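Local coordinates for protein reducing end xylose-releasing exo-oligoxylanase (Bacillus halodurans, PDB 1WU4) that hydrolyses xylooligosaccharides of three or more units, inverting the anomeric configuration and releasing xylose from the reducing end, at residues Gly258-Asp263 / Arg304-Asp309; Asp263-Ala268 / Val321-Thr326; Val191-Pro196 / Pro242-Tyr247; Ser317-Gly322 / Arg358-Cys363. The protein carries 1 engineered substitution. All blocks are in the same frame, centred on the assembly; numbering follows the deposited sequence.

Contact 1: Gly258-Asp263 / Arg304-Asp309; sequences GHFFSD and RRYKID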
# COMPACT_ATOMS: atom_id res chain seq x y z
N GLY A 258 2.69 -15.49 -11.05
CA GLY A 258 1.75 -16.34 -10.35
C GLY A 258 2.23 -16.97 -9.05
O GLY A 258 1.61 -17.91 -8.57
N HIS A 259 3.30 -16.44 -8.47
CA HIS A 259 3.84 -17.01 -7.24
C HIS A 259 3.91 -16.00 -6.10
O HIS A 259 3.50 -14.84 -6.25
CB HIS A 259 5.23 -17.59 -7.53
CG HIS A 259 5.26 -18.45 -8.75
ND1 HIS A 259 4.54 -19.62 -8.85
CD2 HIS A 259 5.88 -18.28 -9.94
CE1 HIS A 259 4.71 -20.14 -10.06
NE2 HIS A 259 5.51 -19.34 -10.74
N PHE A 260 4.40 -16.45 -4.95
CA PHE A 260 4.53 -15.57 -3.79
C PHE A 260 5.85 -14.84 -3.91
O PHE A 260 6.92 -15.42 -3.70
CB PHE A 260 4.50 -16.37 -2.48
CG PHE A 260 4.47 -15.51 -1.25
CD1 PHE A 260 3.31 -14.81 -0.91
CD2 PHE A 260 5.59 -15.38 -0.44
CE1 PHE A 260 3.28 -13.99 0.21
CE2 PHE A 260 5.57 -14.56 0.69
CZ PHE A 260 4.40 -13.87 1.02
N PHE A 261 5.78 -13.56 -4.27
CA PHE A 261 6.97 -12.76 -4.42
C PHE A 261 6.70 -11.31 -4.03
O PHE A 261 5.71 -11.01 -3.35
CB PHE A 261 7.49 -12.85 -5.87
CG PHE A 261 8.99 -12.73 -5.99
CD1 PHE A 261 9.55 -11.83 -6.89
CD2 PHE A 261 9.84 -13.52 -5.22
CE1 PHE A 261 10.94 -11.73 -7.02
CE2 PHE A 261 11.23 -13.42 -5.34
CZ PHE A 261 11.77 -12.52 -6.24
N SER A 262 7.56 -10.40 -4.48
CA SER A 262 7.48 -8.98 -4.14
C SER A 262 6.12 -8.33 -3.93
O SER A 262 5.87 -7.75 -2.88
CB SER A 262 8.30 -8.18 -5.15
OG SER A 262 9.60 -8.74 -5.25
N ASP A 263 5.24 -8.39 -4.93
CA ASP A 263 3.91 -7.78 -4.79
C ASP A 263 3.13 -8.38 -3.62
O ASP A 263 2.53 -7.66 -2.82
CB ASP A 263 3.08 -7.99 -6.06
CG ASP A 263 3.36 -6.96 -7.14
OD1 ASP A 263 4.51 -6.48 -7.24
OD2 ASP A 263 2.43 -6.65 -7.91
N ARG A 304 12.83 -17.45 -0.11
CA ARG A 304 12.84 -17.63 -1.56
C ARG A 304 11.54 -17.14 -2.18
O ARG A 304 10.70 -16.54 -1.51
CB ARG A 304 12.91 -19.12 -1.91
CG ARG A 304 13.88 -19.96 -1.11
CD ARG A 304 15.31 -19.62 -1.44
NE ARG A 304 16.23 -20.55 -0.78
CZ ARG A 304 16.42 -21.81 -1.16
NH1 ARG A 304 15.77 -22.30 -2.21
NH2 ARG A 304 17.27 -22.58 -0.49
N ARG A 305 11.42 -17.39 -3.48
CA ARG A 305 10.20 -17.13 -4.21
C ARG A 305 9.56 -18.50 -3.96
O ARG A 305 10.26 -19.52 -4.02
CB ARG A 305 10.46 -16.95 -5.71
CG ARG A 305 9.18 -16.83 -6.54
CD ARG A 305 9.44 -17.00 -8.03
NE ARG A 305 10.26 -15.94 -8.60
CZ ARG A 305 9.79 -14.76 -9.02
NH1 ARG A 305 8.50 -14.48 -8.93
NH2 ARG A 305 10.63 -13.87 -9.53
N TYR A 306 8.27 -18.53 -3.67
CA TYR A 306 7.59 -19.81 -3.43
C TYR A 306 6.34 -19.90 -4.28
O TYR A 306 5.70 -18.88 -4.56
CB TYR A 306 7.14 -19.94 -1.97
CG TYR A 306 8.22 -19.76 -0.93
CD1 TYR A 306 9.01 -20.83 -0.53
CD2 TYR A 306 8.45 -18.51 -0.35
CE1 TYR A 306 10.01 -20.66 0.42
CE2 TYR A 306 9.44 -18.33 0.60
CZ TYR A 306 10.22 -19.41 0.98
OH TYR A 306 11.21 -19.21 1.91
N LYS A 307 5.98 -21.11 -4.69
CA LYS A 307 4.72 -21.29 -5.40
C LYS A 307 3.77 -21.05 -4.22
O LYS A 307 4.18 -21.20 -3.06
CB LYS A 307 4.58 -22.71 -5.93
CG LYS A 307 5.66 -23.07 -6.95
CD LYS A 307 5.45 -24.44 -7.57
CE LYS A 307 4.36 -24.41 -8.63
NZ LYS A 307 4.28 -25.71 -9.35
N ILE A 308 2.52 -20.68 -4.47
CA ILE A 308 1.66 -20.41 -3.34
C ILE A 308 1.39 -21.61 -2.44
O ILE A 308 0.98 -21.45 -1.30
CB ILE A 308 0.31 -19.76 -3.77
CG1 ILE A 308 -0.49 -20.69 -4.67
CG2 ILE A 308 0.60 -18.43 -4.46
CD1 ILE A 308 -1.90 -20.19 -4.94
N ASP A 309 1.65 -22.82 -2.94
CA ASP A 309 1.44 -24.00 -2.11
C ASP A 309 2.64 -24.25 -1.19
O ASP A 309 2.65 -25.22 -0.43
CB ASP A 309 1.13 -25.23 -2.97
CG ASP A 309 2.34 -25.74 -3.73
OD1 ASP A 309 3.40 -25.09 -3.71
OD2 ASP A 309 2.21 -26.81 -4.37
O HOH W 1 2.26 -20.23 -7.30
O HOH W 2 8.88 -14.62 -1.82
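Two donors reach the carbonyl oxygen of Phe260: the backbone N of Tyr306, in a weak bond of 3.4 Å from Tyr306 N to Phe260 O, and a water that also donates to Arg304 O. The return bond is much firmer, Phe260 N lying 2.8 Å from Tyr306 O with an angle of 162° at the hydrogen. Together they make a single antiparallel bridge, a hydrogen-bonded pair, between the loop ahead of helix 265-278 and strand 304-306. A second water extends the join, accepting from Ile308 N (2.9 Å from the water oxygen), donating to Gly258 O and also bonded to His259 ND1. Phe260 brings CD2 to the edge of the Tyr306 ring, near the plane of that ring. The main side-chain contact is a cation-pi stack. The guanidinium of Arg305 lies almost flat on the Phe261 ring, planes 23° apart, with CZ of Arg305 3.6 Å from the ring centroid. NH2 of Arg305 comes 3.3 Å from CE1 of Phe261, toward the rim of that face. Arg305 starts with CG anti to the backbone N (chi1 173°) and bends at chi3; its CB and CG can therefore pack on the CD2 side of the same ring while the charged end folds across it. Phenylalanine offers the broad face this needs, arginine an apolar stem and a flat cation. A salt bridge from Arg305 NE to Glu315 fixes the guanidinium, so the charge is probably well stabilised, and the loop leading to Asp263, the likely proton acceptor, is held by both backbone and side chain.

Contact 2: Asp263-Ala268 / Val321-Thr326; sequences DSYRVA and VGLIAT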
# COMPACT_ATOMS: atom_id res chain seq x y z
N ASP A 263 5.24 -8.39 -4.93
CA ASP A 263 3.91 -7.78 -4.79
C ASP A 263 3.13 -8.38 -3.62
O ASP A 263 2.53 -7.66 -2.82
CB ASP A 263 3.08 -7.99 -6.06
CG ASP A 263 3.36 -6.96 -7.14
OD1 ASP A 263 4.51 -6.48 -7.24
OD2 ASP A 263 2.43 -6.65 -7.91
N SER A 264 3.15 -9.71 -3.56
CA SER A 264 2.43 -10.51 -2.57
C SER A 264 2.65 -10.15 -1.11
O SER A 264 1.74 -10.30 -0.29
CB SER A 264 2.80 -11.99 -2.72
OG SER A 264 2.74 -12.42 -4.06
N TYR A 265 3.85 -9.71 -0.77
CA TYR A 265 4.17 -9.39 0.61
C TYR A 265 3.19 -8.42 1.25
O TYR A 265 2.89 -8.52 2.45
CB TYR A 265 5.59 -8.83 0.71
CG TYR A 265 6.67 -9.72 0.12
CD1 TYR A 265 6.42 -11.06 -0.16
CD2 TYR A 265 7.94 -9.21 -0.15
CE1 TYR A 265 7.42 -11.88 -0.69
CE2 TYR A 265 8.94 -10.02 -0.67
CZ TYR A 265 8.68 -11.35 -0.94
OH TYR A 265 9.67 -12.14 -1.47
N ARG A 266 2.67 -7.49 0.46
CA ARG A 266 1.75 -6.49 0.98
C ARG A 266 0.39 -7.02 1.43
O ARG A 266 -0.30 -6.35 2.19
CB ARG A 266 1.58 -5.38 -0.06
CG ARG A 266 2.89 -4.67 -0.34
CD ARG A 266 2.80 -3.72 -1.51
NE ARG A 266 2.49 -4.42 -2.75
CZ ARG A 266 2.64 -3.89 -3.96
NH1 ARG A 266 3.11 -2.65 -4.09
NH2 ARG A 266 2.33 -4.59 -5.04
N VAL A 267 0.02 -8.21 0.97
CA VAL A 267 -1.26 -8.78 1.37
C VAL A 267 -1.37 -8.90 2.89
O VAL A 267 -2.37 -8.49 3.47
CB VAL A 267 -1.47 -10.16 0.70
CG1 VAL A 267 -2.70 -10.85 1.30
CG2 VAL A 267 -1.65 -9.99 -0.80
N ALA A 268 -0.34 -9.45 3.54
CA ALA A 268 -0.37 -9.59 4.99
C ALA A 268 -0.48 -8.23 5.67
O ALA A 268 -1.21 -8.08 6.65
CB ALA A 268 0.89 -10.31 5.47
N VAL A 321 13.67 -7.99 3.70
CA VAL A 321 13.36 -7.05 4.77
C VAL A 321 11.90 -6.61 4.63
O VAL A 321 11.18 -6.49 5.62
CB VAL A 321 14.31 -5.82 4.73
CG1 VAL A 321 13.84 -4.75 5.71
CG2 VAL A 321 15.73 -6.26 5.08
N GLY A 322 11.46 -6.38 3.40
CA GLY A 322 10.08 -5.99 3.17
C GLY A 322 9.15 -7.12 3.60
O GLY A 322 8.09 -6.87 4.18
N LEU A 323 9.53 -8.36 3.31
CA LEU A 323 8.72 -9.50 3.70
C LEU A 323 8.59 -9.54 5.23
O LEU A 323 7.50 -9.73 5.76
CB LEU A 323 9.33 -10.80 3.16
CG LEU A 323 8.65 -12.13 3.54
CD1 LEU A 323 7.15 -12.05 3.27
CD2 LEU A 323 9.27 -13.26 2.74
N ILE A 324 9.71 -9.36 5.93
CA ILE A 324 9.70 -9.35 7.39
C ILE A 324 8.75 -8.27 7.91
O ILE A 324 7.93 -8.51 8.79
CB ILE A 324 11.12 -9.08 7.95
CG1 ILE A 324 12.02 -10.29 7.69
CG2 ILE A 324 11.06 -8.76 9.45
CD1 ILE A 324 13.47 -10.07 8.09
N ALA A 325 8.87 -7.07 7.35
CA ALA A 325 8.02 -5.96 7.76
C ALA A 325 6.54 -6.24 7.56
O ALA A 325 5.72 -5.96 8.44
CB ALA A 325 8.42 -4.69 7.00
N THR A 326 6.18 -6.79 6.40
CA THR A 326 4.77 -7.06 6.14
C THR A 326 4.22 -8.17 7.02
O THR A 326 3.09 -8.08 7.49
CB THR A 326 4.51 -7.40 4.65
OG1 THR A 326 5.27 -8.56 4.28
CG2 THR A 326 4.90 -6.22 3.76
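Tyr265 and Leu323 meet at about a right angle, the leucine standing over one face of the tyrosine ring. Leu323 CB sits above the centre of that ring in a CH-pi contact, 4.0 Å from the Tyr265 centroid and 13° off the normal. With CG of Leu323 anti to the backbone N (chi1 177°), its two methyls spread over the CD1 and CE1 side, and Leu323 CD1 comes 3.6 Å from Tyr265 CD1. At the far end of the ring the phenol hydroxyl of Tyr265 bonds to Ser317 OG. An alanine in place of Tyr265 would remove the face beneath Leu323, probably leaving a gap under its branches and Ser317 without its phenolic partner. These residues join helix 265-278 to helix 320-329 in the (α/α)6 barrel of glycoside hydrolase family 8. One turn further along, the small side chains of Ala268 and Thr326 let the backbones run close, the CA atoms of these two residues being 5.8 Å apart. Thr326 is pressed against the other helix, its CB only 3.0 Å from Tyr265 O. Its hydroxyl lies between two carbonyls, Thr326 OG1 being 2.9 Å from Leu323 O and 3.0 Å from Tyr265 O. Ala268 fits beside Thr326, Ala268 CB 3.7 Å from Thr326 O. Arg266, by contrast, leaves the backbone away from helix 320-329. Its NE donates to Asp263 O at 3.2 Å, on a lone pair in the carbonyl plane. NH2 makes a salt bridge to OD2 of Asp263 and a hydrogen bond to Ser197 OG, while NH1 pairs with Glu70, probably the proton donor.

Contact 3: Val191-Pro196 / Pro242-Tyr247; sequences VEFSDP and PEYAYY. With GOL (glycerol), chain C.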
# COMPACT_ATOMS: atom_id res chain seq x y z
N VAL A 191 -6.84 -4.76 -18.82
CA VAL A 191 -6.85 -6.21 -18.69
C VAL A 191 -8.02 -6.64 -17.81
O VAL A 191 -8.65 -5.80 -17.17
CB VAL A 191 -5.54 -6.76 -18.08
CG1 VAL A 191 -4.36 -6.39 -18.97
CG2 VAL A 191 -5.34 -6.23 -16.67
N GLU A 192 -8.31 -7.93 -17.80
CA GLU A 192 -9.39 -8.44 -16.98
C GLU A 192 -8.91 -9.45 -15.94
O GLU A 192 -9.42 -10.57 -15.86
CB GLU A 192 -10.50 -9.05 -17.85
CG GLU A 192 -11.33 -8.03 -18.65
CD GLU A 192 -11.95 -6.94 -17.78
OE1 GLU A 192 -12.37 -7.21 -16.64
OE2 GLU A 192 -12.05 -5.79 -18.27
N PHE A 193 -7.91 -9.05 -15.17
CA PHE A 193 -7.40 -9.87 -14.08
C PHE A 193 -6.92 -8.89 -13.01
O PHE A 193 -6.90 -7.68 -13.24
CB PHE A 193 -6.31 -10.86 -14.53
CG PHE A 193 -5.04 -10.23 -15.03
CD1 PHE A 193 -4.04 -9.85 -14.14
CD2 PHE A 193 -4.82 -10.08 -16.39
CE1 PHE A 193 -2.83 -9.34 -14.61
CE2 PHE A 193 -3.62 -9.57 -16.87
CZ PHE A 193 -2.62 -9.20 -15.98
N SER A 194 -6.56 -9.41 -11.85
CA SER A 194 -6.18 -8.54 -10.75
C SER A 194 -4.82 -8.83 -10.13
O SER A 194 -4.02 -9.60 -10.67
CB SER A 194 -7.28 -8.62 -9.68
OG SER A 194 -7.20 -7.56 -8.74
N ASP A 195 -4.58 -8.20 -8.99
CA ASP A 195 -3.33 -8.33 -8.24
C ASP A 195 -3.78 -8.27 -6.77
O ASP A 195 -4.17 -7.21 -6.28
CB ASP A 195 -2.42 -7.15 -8.59
CG ASP A 195 -1.06 -7.22 -7.93
OD1 ASP A 195 -1.00 -7.48 -6.71
OD2 ASP A 195 -0.05 -7.00 -8.64
N PRO A 196 -3.76 -9.41 -6.06
CA PRO A 196 -4.19 -9.45 -4.66
C PRO A 196 -3.70 -8.32 -3.75
O PRO A 196 -4.48 -7.77 -2.97
CB PRO A 196 -3.71 -10.83 -4.20
CG PRO A 196 -3.92 -11.66 -5.43
CD PRO A 196 -3.37 -10.76 -6.53
N PRO A 242 -0.65 -15.06 -4.73
CA PRO A 242 0.17 -14.83 -5.92
C PRO A 242 0.25 -13.33 -6.20
O PRO A 242 -0.56 -12.56 -5.69
CB PRO A 242 -0.59 -15.57 -7.01
CG PRO A 242 -2.03 -15.35 -6.60
CD PRO A 242 -1.97 -15.60 -5.10
N GLU A 243 1.23 -12.92 -6.99
CA GLU A 243 1.36 -11.51 -7.33
C GLU A 243 0.19 -11.06 -8.21
O GLU A 243 -0.43 -10.04 -7.94
CB GLU A 243 2.70 -11.25 -8.02
CG GLU A 243 3.88 -11.42 -7.09
CD GLU A 243 5.19 -11.05 -7.74
OE1 GLU A 243 5.65 -11.80 -8.63
OE2 GLU A 243 5.76 -10.00 -7.37
N TYR A 244 -0.09 -11.83 -9.26
CA TYR A 244 -1.23 -11.55 -10.14
C TYR A 244 -2.18 -12.73 -10.03
O TYR A 244 -1.75 -13.88 -9.87
CB TYR A 244 -0.83 -11.45 -11.62
CG TYR A 244 0.08 -10.31 -12.04
CD1 TYR A 244 0.57 -9.38 -11.13
CD2 TYR A 244 0.49 -10.22 -13.36
CE1 TYR A 244 1.46 -8.37 -11.54
CE2 TYR A 244 1.37 -9.23 -13.78
CZ TYR A 244 1.85 -8.31 -12.87
OH TYR A 244 2.75 -7.36 -13.30
N ALA A 245 -3.48 -12.47 -10.13
CA ALA A 245 -4.47 -13.53 -10.06
C ALA A 245 -5.65 -13.18 -10.94
O ALA A 245 -5.99 -12.01 -11.12
CB ALA A 245 -4.93 -13.73 -8.62
N TYR A 246 -6.28 -14.20 -11.50
CA TYR A 246 -7.46 -13.99 -12.34
C TYR A 246 -8.60 -13.62 -11.40
O TYR A 246 -8.47 -13.73 -10.18
CB TYR A 246 -7.79 -15.27 -13.10
CG TYR A 246 -6.72 -15.68 -14.08
CD1 TYR A 246 -6.44 -14.90 -15.20
CD2 TYR A 246 -5.98 -16.85 -13.89
CE1 TYR A 246 -5.45 -15.27 -16.11
CE2 TYR A 246 -4.98 -17.22 -14.79
CZ TYR A 246 -4.72 -16.43 -15.90
OH TYR A 246 -3.75 -16.81 -16.79
N TYR A 247 -9.73 -13.19 -11.96
CA TYR A 247 -10.86 -12.85 -11.12
C TYR A 247 -11.36 -14.09 -10.39
O TYR A 247 -11.95 -13.98 -9.32
CB TYR A 247 -12.01 -12.25 -11.94
CG TYR A 247 -11.72 -10.91 -12.57
CD1 TYR A 247 -11.00 -9.93 -11.88
CD2 TYR A 247 -12.21 -10.60 -13.83
CE1 TYR A 247 -10.78 -8.67 -12.44
CE2 TYR A 247 -12.00 -9.34 -14.40
CZ TYR A 247 -11.28 -8.39 -13.70
OH TYR A 247 -11.08 -7.15 -14.26
C1 GOL C . -10.25 -13.75 -17.11
O1 GOL C . -10.24 -12.46 -17.72
C2 GOL C . -10.64 -13.74 -15.63
O2 GOL C . -9.67 -13.11 -14.81
C3 GOL C . -10.85 -15.17 -15.14
O3 GOL C . -11.34 -15.13 -13.81
O HOH W 3 -0.46 -9.73 -5.05
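One face of the Tyr247 ring carries the backbone of the partner segment: Glu192 O lies over it toward the rim, 3.2 Å from Tyr247 CE2, and Phe193 CA stands over the same face. At the edge, in the ring plane, is Glu192 OE1, which accepts the phenol's hydrogen bond at 2.7 Å from Tyr247 OH. The bend of Glu192 at chi2 (-55°) brings the carboxylate back to the hydroxyl, which meets OE1 from above the carboxylate plane; Asn179 gives OE1 a second donor. A phenylalanine in place of Tyr247 would keep the ring but is likely to leave Glu192 OE1 with one donor fewer and its carboxylate freer to turn. The Phe193 ring has Val191 CG2 over one face and Ala245 O at its edge, and meets Tyr244 obliquely, planes 33° apart, with Phe193 CE1 3.7 Å from Tyr244 CD2. Strands 193-194 and 245-246, both weakly bonded, pair antiparallel over a short length. Ser194 N donates to Ala245 O (2.8 Å) and Ala245 N to Ser194 O (3.0 Å). On the Ala245 side, Pro196 CG packs 3.9 Å from Ala245 CB, a small methyl that leaves room for the proline. A glycerol, probably from the crystallisation liquor, continues the bonding past the pair: its O1 and O2 both donate to Glu192 O, and Tyr247 N donates to O2. One end of the pairing thus satisfies its polar atoms with a small polyol, while the other brings Asp195, whose OD1 is hydrogen-bonded to Ser197 OG, to within about 3 Å of the Asp263 side chain.

Contact 4: Ser317-Gly322 / Arg358-Cys363; sequences SLHPVG and RYYDNC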
# COMPACT_ATOMS: atom_id res chain seq x y z
N SER A 317 14.33 -14.32 -2.23
CA SER A 317 13.46 -13.16 -2.19
C SER A 317 14.34 -11.96 -2.51
O SER A 317 15.48 -11.89 -2.04
CB SER A 317 12.88 -13.00 -0.79
OG SER A 317 12.28 -11.73 -0.62
N LEU A 318 13.84 -11.04 -3.32
CA LEU A 318 14.62 -9.85 -3.66
C LEU A 318 14.40 -8.77 -2.60
O LEU A 318 15.13 -7.78 -2.57
CB LEU A 318 14.20 -9.32 -5.03
CG LEU A 318 14.72 -10.10 -6.24
CD1 LEU A 318 14.06 -9.58 -7.51
CD2 LEU A 318 16.23 -9.96 -6.33
N HIS A 319 13.41 -8.98 -1.73
CA HIS A 319 13.08 -8.01 -0.69
C HIS A 319 12.74 -8.69 0.63
O HIS A 319 11.62 -8.55 1.14
CB HIS A 319 11.90 -7.15 -1.16
CG HIS A 319 12.17 -6.42 -2.44
ND1 HIS A 319 12.98 -5.31 -2.51
CD2 HIS A 319 11.76 -6.66 -3.71
CE1 HIS A 319 13.06 -4.90 -3.76
NE2 HIS A 319 12.33 -5.70 -4.51
N PRO A 320 13.70 -9.42 1.22
CA PRO A 320 13.45 -10.11 2.50
C PRO A 320 13.09 -9.19 3.66
O PRO A 320 12.30 -9.56 4.52
CB PRO A 320 14.74 -10.90 2.72
CG PRO A 320 15.78 -10.10 1.98
CD PRO A 320 15.05 -9.71 0.72
N VAL A 321 13.67 -7.99 3.70
CA VAL A 321 13.36 -7.05 4.77
C VAL A 321 11.90 -6.61 4.63
O VAL A 321 11.18 -6.49 5.62
CB VAL A 321 14.31 -5.82 4.73
CG1 VAL A 321 13.84 -4.75 5.71
CG2 VAL A 321 15.73 -6.26 5.08
N GLY A 322 11.46 -6.38 3.40
CA GLY A 322 10.08 -5.99 3.17
C GLY A 322 9.15 -7.12 3.60
O GLY A 322 8.09 -6.87 4.18
N ARG A 358 17.24 -0.17 -1.50
CA ARG A 358 16.57 0.03 -0.22
C ARG A 358 15.10 0.47 -0.36
O ARG A 358 14.29 0.22 0.53
CB ARG A 358 17.33 1.07 0.59
CG ARG A 358 17.53 2.40 -0.14
CD ARG A 358 18.33 3.39 0.69
NE ARG A 358 18.48 4.68 0.02
CZ ARG A 358 19.22 4.89 -1.06
NH1 ARG A 358 19.90 3.89 -1.62
NH2 ARG A 358 19.29 6.10 -1.59
N TYR A 359 14.78 1.10 -1.48
CA TYR A 359 13.44 1.62 -1.74
C TYR A 359 12.19 0.82 -1.33
O TYR A 359 11.47 1.23 -0.41
CB TYR A 359 13.32 1.98 -3.23
CG TYR A 359 11.90 2.26 -3.70
CD1 TYR A 359 11.21 3.41 -3.29
CD2 TYR A 359 11.24 1.36 -4.54
CE1 TYR A 359 9.90 3.65 -3.70
CE2 TYR A 359 9.93 1.59 -4.96
CZ TYR A 359 9.27 2.73 -4.54
OH TYR A 359 7.97 2.94 -4.95
N TYR A 360 11.92 -0.29 -2.00
CA TYR A 360 10.72 -1.07 -1.71
C TYR A 360 10.65 -1.59 -0.29
O TYR A 360 9.63 -1.43 0.39
CB TYR A 360 10.59 -2.23 -2.71
CG TYR A 360 9.27 -2.97 -2.63
CD1 TYR A 360 8.06 -2.31 -2.86
CD2 TYR A 360 9.23 -4.33 -2.35
CE1 TYR A 360 6.84 -3.00 -2.82
CE2 TYR A 360 8.02 -5.03 -2.30
CZ TYR A 360 6.83 -4.35 -2.54
OH TYR A 360 5.64 -5.04 -2.50
N ASP A 361 11.73 -2.20 0.17
CA ASP A 361 11.78 -2.74 1.52
C ASP A 361 11.51 -1.67 2.56
O ASP A 361 10.74 -1.88 3.50
CB ASP A 361 13.16 -3.33 1.80
CG ASP A 361 13.50 -4.45 0.85
OD1 ASP A 361 13.30 -5.62 1.22
OD2 ASP A 361 13.94 -4.14 -0.27
N ASN A 362 12.14 -0.52 2.39
CA ASN A 362 11.99 0.55 3.36
C ASN A 362 10.62 1.23 3.36
O ASN A 362 10.21 1.75 4.40
CB ASN A 362 13.12 1.56 3.18
CG ASN A 362 14.46 0.96 3.57
OD1 ASN A 362 14.53 -0.19 4.01
ND2 ASN A 362 15.53 1.74 3.42
N CYS A 363 9.92 1.22 2.23
CA CYS A 363 8.58 1.79 2.22
C CYS A 363 7.71 0.88 3.08
O CYS A 363 6.96 1.34 3.94
CB CYS A 363 8.00 1.85 0.80
SG CYS A 363 8.66 3.17 -0.23
O HOH W 4 15.72 -6.86 1.94
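The carboxylate of Asp361 accepts hydrogen bonds through both its oxygens. OD2 accepts from the imidazole of His319 in a nearly straight bond, 2.7 Å from His319 ND1 to Asp361 OD2 with 169° at the hydrogen; the donor lies above the carboxylate plane, whereas the oxygen lies in the plane of the ring. OD2 also forms a salt bridge with Arg353. OD1 is met on its anti side by the backbone N of Gly322, 3.0 Å from Asp361 OD1, and accepts a further bond from a water, 2.8 Å from Asp361 OD1, that itself accepts from Val321 N. His319 stands at the N-cap position of helix 320-329. From a neighbouring helix, Asp361 takes one amide of the first turn directly, Gly322 N, and another through water, Val321 N, and that helix end would probably steady its negative charge. Glycine suits position 322 because its CA is 4.0 Å from that of Asp361, and a beta carbon there would press against the aspartate backbone. Ahead of the helix, Ser317 OG accepts from His319 N (3.2 Å), an ST turn. The imidazole is held on its face too: Tyr360 turns its edge toward that face in a T-shaped pair, planes 71° apart, with Tyr360 CD2 3.6 Å from His319 CG. Tyr360 CG is anti to the backbone N (chi1 -171°), which brings its ring edge over the imidazole face, and its hydroxyl bonds to Ser262 O. The contact thus joins the start of helix 320-329 to the first turn of helix 358-372, where Tyr360 also touches Glu70 of helix 69-81.

In the fold
Contact 2 is the buried one, made wholly of buried residues and nearest the centre of the chain; it relies on apolar side chains and close helix backbones. Contacts 1 and 3 lie further out, only partly buried, and join loops and short strands by backbone bonds, aromatic groups and charged side chains. Contact 4, also partly buried, works mainly through a carboxylate at a helix start and shares helix 320-329 with contact 2, their centres about 8 Å apart. Contacts 1 and 2 share Asp263, and contact 3 brings Asp195 and Glu243 up to it, Glu243 OE2 probably accepting from Asp263 N. Contacts 3 and 4 do not touch.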